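PDB 5ZRU: alpha-1,3-glucanase from Bacillus circulans, which probably hydrolyses the alpha-1,3-glucosidic bonds of alpha-1,3-glucan, as a GH87 glycoside hydrolase whose catalytic unit joins a beta-sandwich domain to a beta-helix. Local coordinates for residues Asp152-Gln157 against Asp169-Glu174; Ile156-Ser159 against Glu165-Val168. One frame throughout, in Å; residues are numbered along the deposited sequence.

Contact 1: Asp152-Gln157 against Asp169-Glu174; sequences DTIRIQ and DFLEIE. With CA (calcium ion), chain M.
Ile154 and Leu171 meet tip to tip between two facing sheets, Ile154 CD1 standing 4.1 Å from Leu171 CD1. With CG1 anti to the backbone N (chi1 177°) and the chain extended beyond it, the Ile154 side chain drives its end across the gap, while its CG2 branch also lies 4.1 Å from Leu171 CD1. One leucine methyl thus touches both branches of the isoleucine. The other, Leu171 CD2, turns to Ile156 and comes within 4.2 Å of Ile156 CG1; Ile173 CD1 adds a looser touch on Ile154 CG2 at 4.3 Å. Trp66, Met79 and Val98 pack around this group, and all four aliphatic residues are buried. The strand axes pass 10.1 Å apart at 139°, and no hydrogen bond joins the segments, as expected of opposed sheets in a beta-sandwich. On the solvent-facing side, Arg155 points away from the interface and its NH1 donates to Gln157 OE1 at 3.1 Å, almost in the guanidinium plane. The back of the other strand is buried against the rest of the protein: Asp169 OD1 binds calcium, Asp169 and Phe170 form a classic beta bulge opposite Arg80, and Glu172 and Glu174 make salt bridges to Arg371 and Arg345. Ordinary van der Waals contacts of methyl groups thus form part of the core, while the charged groups and the calcium lie on the backs of the sheets, not between them.

Contact 2: Ile156-Ser159 against Glu165-Val168; sequences IQKS and EYGV
This is a buried, side-chain-only contact at one end of the beta-sandwich of the D1 part, where the chain leaves strand 153-157, turns, and enters strand 166-174 of the facing sheet. No hydrogen bond links the two segments; the CA atoms of Lys158 and Tyr166 approach to 7.6 Å. The apolar half is a single methyl pair, Ile156 CG2 against Val168 CG2 at 3.9 Å, with the two branched side chains meeting at a slant. Trp66 touches both residues, and Leu57 also packs on Val168. The other half brings a lysine across a tyrosine at about a right angle. Lys158 runs extended from its backbone, then bends at its last torsion (chi4 66°), which brings NZ to 3.9 Å from Tyr166 CE1. The ammonium lies at the ring edge, near its plane, so this is not a cation-pi contact; farther back, Lys158 CD passes 4.2 Å from Tyr166 CD1. Most of what holds the polar ends lies in the connecting loop: Asp162 receives a salt bridge from Lys158 NZ through OD1 and is hydrogen-bonded through OD2 to Tyr166 OH. Lys158 NZ also bonds to Leu164 O, and Tyr166 OH to Ser95 N of strand 93-100, while Leu96 packs against both side chains. The lysine and the tyrosine, both buried residues, share one carboxylate, which probably offsets the cost of burying the lysine charge and links the loop to the end of one strand and the start of the other.

How the contacts relate
Contacts 1 and 2 are successive parts of one interface between strand 153-157, with the residue that follows it, and strand 166-174, their centres 12 Å apart. Ile156 belongs to both: its CG1 branch serves contact 1 and its CG2 branch contact 2. Toward the turn the interface changes from aliphatic packing to a lysine and tyrosine gathered round Asp162. Strand 166-174 also carries calcium ligand Asp169 at the boundary between its two segments; Asp22, Thr23, Ser50 and Arg53 complete the protein ligands. From contact 2 the Val168 side chain is about 9 Å from the calcium, and from contact 1 Leu171 is about 8 Å, side chain to side chain, from Asp22.

Contact 1: Asp152-Gln157 against Asp169-Glu174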
loop_
_atom_site.group_PDB
_atom_site.type_symbol
_atom_site.label_atom_id
_atom_site.label_comp_id
_atom_site.label_asym_id
_atom_site.label_seq_id
_atom_site.Cartn_x
_atom_site.Cartn_y
_atom_site.Cartn_z
ATOM N N ASP A 152 15.404 26.344 6.422
ATOM C CA ASP A 152 14.575 26.756 5.297
ATOM C C ASP A 152 13.108 26.579 5.654
ATOM O O ASP A 152 12.738 25.686 6.416
ATOM C CB ASP A 152 14.885 25.928 4.046
ATOM C CG ASP A 152 16.163 26.351 3.352
ATOM O OD1 ASP A 152 16.711 27.438 3.668
ATOM O OD2 ASP A 152 16.628 25.579 2.488
ATOM N N THR A 153 12.263 27.435 5.097
ATOM C CA THR A 153 10.825 27.248 5.199
ATOM C C THR A 153 10.299 26.851 3.831
ATOM O O THR A 153 10.631 27.489 2.829
ATOM C CB THR A 153 10.122 28.509 5.695
ATOM O OG1 THR A 153 10.369 29.580 4.778
ATOM C CG2 THR A 153 10.636 28.882 7.078
ATOM N N ILE A 154 9.515 25.780 3.781
ATOM C CA ILE A 154 8.838 25.382 2.555
ATOM C C ILE A 154 7.346 25.557 2.790
ATOM O O ILE A 154 6.800 25.084 3.799
ATOM C CB ILE A 154 9.208 23.948 2.126
ATOM C CG1 ILE A 154 8.406 23.537 0.876
ATOM C CG2 ILE A 154 9.059 22.985 3.305
ATOM C CD1 ILE A 154 8.937 22.267 0.165
ATOM N N ARG A 155 6.709 26.314 1.905
ATOM C CA ARG A 155 5.306 26.667 2.031
ATOM C C ARG A 155 4.555 26.075 0.853
ATOM O O ARG A 155 5.008 26.193 -0.292
ATOM C CB ARG A 155 5.107 28.188 2.068
ATOM C CG ARG A 155 3.651 28.607 1.981
ATOM C CD ARG A 155 3.486 30.119 1.915
ATOM N NE ARG A 155 3.997 30.778 3.106
ATOM C CZ ARG A 155 3.642 32.004 3.486
ATOM N NH1 ARG A 155 2.761 32.696 2.772
ATOM N NH2 ARG A 155 4.163 32.530 4.578
ATOM N N ILE A 156 3.429 25.430 1.142
ATOM C CA ILE A 156 2.475 24.979 0.134
ATOM C C ILE A 156 1.294 25.939 0.182
ATOM O O ILE A 156 0.645 26.071 1.222
ATOM C CB ILE A 156 2.011 23.538 0.394
ATOM C CG1 ILE A 156 3.204 22.582 0.586
ATOM C CG2 ILE A 156 1.094 23.073 -0.729
ATOM C CD1 ILE A 156 4.199 22.568 -0.567
ATOM N N GLN A 157 0.997 26.601 -0.931
ATOM C CA GLN A 157 0.013 27.675 -0.905
ATOM C C GLN A 157 -0.943 27.569 -2.084
ATOM O O GLN A 157 -0.528 27.305 -3.217
ATOM C CB GLN A 157 0.716 29.047 -0.902
ATOM C CG GLN A 157 -0.238 30.243 -0.946
ATOM C CD GLN A 157 0.461 31.555 -0.643
ATOM O OE1 GLN A 157 1.277 31.639 0.278
ATOM N NE2 GLN A 157 0.151 32.585 -1.420
ATOM N N ASP A 169 -1.887 16.952 3.707
ATOM C CA ASP A 169 -1.665 16.098 4.872
ATOM C C ASP A 169 -0.232 16.246 5.387
ATOM O O ASP A 169 -0.007 16.681 6.524
ATOM C CB ASP A 169 -1.982 14.643 4.486
ATOM C CG ASP A 169 -2.055 13.707 5.669
ATOM O OD1 ASP A 169 -1.880 14.154 6.826
ATOM O OD2 ASP A 169 -2.281 12.495 5.429
ATOM N N PHE A 170 0.751 15.918 4.553
ATOM C CA PHE A 170 2.140 16.009 4.989
ATOM C C PHE A 170 3.043 16.154 3.775
ATOM O O PHE A 170 2.628 15.945 2.635
ATOM C CB PHE A 170 2.562 14.790 5.826
ATOM C CG PHE A 170 2.388 13.457 5.121
ATOM C CD1 PHE A 170 3.273 13.049 4.134
ATOM C CD2 PHE A 170 1.372 12.592 5.491
ATOM C CE1 PHE A 170 3.118 11.808 3.482
ATOM C CE2 PHE A 170 1.217 11.346 4.855
ATOM C CZ PHE A 170 2.094 10.963 3.854
ATOM N N LEU A 171 4.293 16.516 4.050
ATOM C CA LEU A 171 5.396 16.377 3.115
ATOM C C LEU A 171 6.382 15.348 3.650
ATOM O O LEU A 171 6.562 15.206 4.864
ATOM C CB LEU A 171 6.132 17.706 2.904
ATOM C CG LEU A 171 5.304 18.923 2.490
ATOM C CD1 LEU A 171 6.220 20.148 2.312
ATOM C CD2 LEU A 171 4.546 18.621 1.216
ATOM N N GLU A 172 7.019 14.629 2.733
ATOM C CA GLU A 172 8.182 13.808 3.042
ATOM C C GLU A 172 9.343 14.310 2.195
ATOM O O GLU A 172 9.183 14.544 0.995
ATOM C CB GLU A 172 7.888 12.319 2.797
ATOM C CG GLU A 172 7.031 11.731 3.911
ATOM C CD GLU A 172 6.520 10.323 3.637
ATOM O OE1 GLU A 172 6.543 9.883 2.475
ATOM O OE2 GLU A 172 6.096 9.657 4.604
ATOM N N ILE A 173 10.489 14.542 2.828
ATOM C CA ILE A 173 11.585 15.274 2.201
ATOM C C ILE A 173 12.855 14.454 2.343
ATOM O O ILE A 173 13.150 13.947 3.430
ATOM C CB ILE A 173 11.753 16.676 2.825
ATOM C CG1 ILE A 173 10.469 17.490 2.654
ATOM C CG2 ILE A 173 12.909 17.424 2.178
ATOM C CD1 ILE A 173 10.514 18.892 3.279
ATOM N N GLU A 174 13.598 14.314 1.247
ATOM C CA GLU A 174 14.775 13.460 1.239
ATOM C C GLU A 174 15.814 14.031 0.286
ATOM O O GLU A 174 15.482 14.741 -0.666
ATOM C CB GLU A 174 14.419 12.027 0.816
ATOM C CG GLU A 174 13.911 11.918 -0.605
ATOM C CD GLU A 174 13.211 10.603 -0.858
ATOM O OE1 GLU A 174 11.998 10.517 -0.564
ATOM O OE2 GLU A 174 13.872 9.658 -1.334
HETATM CA CA CA M . -2.101 14.432 9.152
HETATM O O HOH W 1 -1.288 14.446 11.484
#

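Contact 2: Ile156-Ser159 against Glu165-Val168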
loop_
_atom_site.group_PDB
_atom_site.type_symbol
_atom_site.label_atom_id
_atom_site.label_comp_id
_atom_site.label_asym_id
_atom_site.label_seq_id
_atom_site.Cartn_x
_atom_site.Cartn_y
_atom_site.Cartn_z
ATOM N N ILE A 156 3.429 25.430 1.142
ATOM C CA ILE A 156 2.475 24.979 0.134
ATOM C C ILE A 156 1.294 25.939 0.182
ATOM O O ILE A 156 0.645 26.071 1.222
ATOM C CB ILE A 156 2.011 23.538 0.394
ATOM C CG1 ILE A 156 3.204 22.582 0.586
ATOM C CG2 ILE A 156 1.094 23.073 -0.729
ATOM C CD1 ILE A 156 4.199 22.568 -0.567
ATOM N N GLN A 157 0.997 26.601 -0.931
ATOM C CA GLN A 157 0.013 27.675 -0.905
ATOM C C GLN A 157 -0.943 27.569 -2.084
ATOM O O GLN A 157 -0.528 27.305 -3.217
ATOM C CB GLN A 157 0.716 29.047 -0.902
ATOM C CG GLN A 157 -0.238 30.243 -0.946
ATOM C CD GLN A 157 0.461 31.555 -0.643
ATOM O OE1 GLN A 157 1.277 31.639 0.278
ATOM N NE2 GLN A 157 0.151 32.585 -1.420
ATOM N N LYS A 158 -2.229 27.782 -1.812
ATOM C CA LYS A 158 -3.214 27.874 -2.877
ATOM C C LYS A 158 -3.156 29.253 -3.529
ATOM O O LYS A 158 -3.098 30.278 -2.839
ATOM C CB LYS A 158 -4.612 27.603 -2.331
ATOM C CG LYS A 158 -5.687 27.768 -3.385
ATOM C CD LYS A 158 -7.076 27.486 -2.842
ATOM C CE LYS A 158 -8.160 28.066 -3.775
ATOM N NZ LYS A 158 -8.211 27.396 -5.126
ATOM N N SER A 159 -3.181 29.281 -4.855
ATOM C CA SER A 159 -3.070 30.517 -5.611
ATOM C C SER A 159 -4.456 31.000 -6.028
ATOM O O SER A 159 -5.483 30.478 -5.579
ATOM C CB SER A 159 -2.178 30.307 -6.837
ATOM O OG SER A 159 -2.872 29.582 -7.844
ATOM N N GLU A 165 -11.021 23.743 -3.248
ATOM C CA GLU A 165 -10.397 23.576 -1.948
ATOM C C GLU A 165 -9.445 22.393 -2.015
ATOM O O GLU A 165 -9.834 21.295 -2.420
ATOM C CB GLU A 165 -11.434 23.357 -0.846
ATOM C CG GLU A 165 -10.830 22.875 0.480
ATOM C CD GLU A 165 -11.801 22.951 1.658
ATOM O OE1 GLU A 165 -12.712 23.802 1.630
ATOM O OE2 GLU A 165 -11.650 22.162 2.621
ATOM N N TYR A 166 -8.201 22.629 -1.635
ATOM C CA TYR A 166 -7.193 21.588 -1.546
ATOM C C TYR A 166 -6.969 21.244 -0.080
ATOM O O TYR A 166 -7.291 22.022 0.819
ATOM C CB TYR A 166 -5.878 22.060 -2.186
ATOM C CG TYR A 166 -5.987 22.352 -3.656
ATOM C CD1 TYR A 166 -6.439 23.583 -4.105
ATOM C CD2 TYR A 166 -5.635 21.394 -4.601
ATOM C CE1 TYR A 166 -6.548 23.848 -5.455
ATOM C CE2 TYR A 166 -5.732 21.654 -5.947
ATOM C CZ TYR A 166 -6.188 22.890 -6.368
ATOM O OH TYR A 166 -6.291 23.151 -7.710
ATOM N N GLY A 167 -6.437 20.065 0.159
ATOM C CA GLY A 167 -5.976 19.699 1.488
ATOM C C GLY A 167 -4.560 19.173 1.413
ATOM O O GLY A 167 -4.203 18.473 0.470
ATOM N N VAL A 168 -3.755 19.521 2.414
ATOM C CA VAL A 168 -2.393 18.997 2.510
ATOM C C VAL A 168 -2.263 18.228 3.812
ATOM O O VAL A 168 -2.462 18.789 4.897
ATOM C CB VAL A 168 -1.333 20.107 2.425
ATOM C CG1 VAL A 168 0.063 19.504 2.476
ATOM C CG2 VAL A 168 -1.513 20.894 1.137
#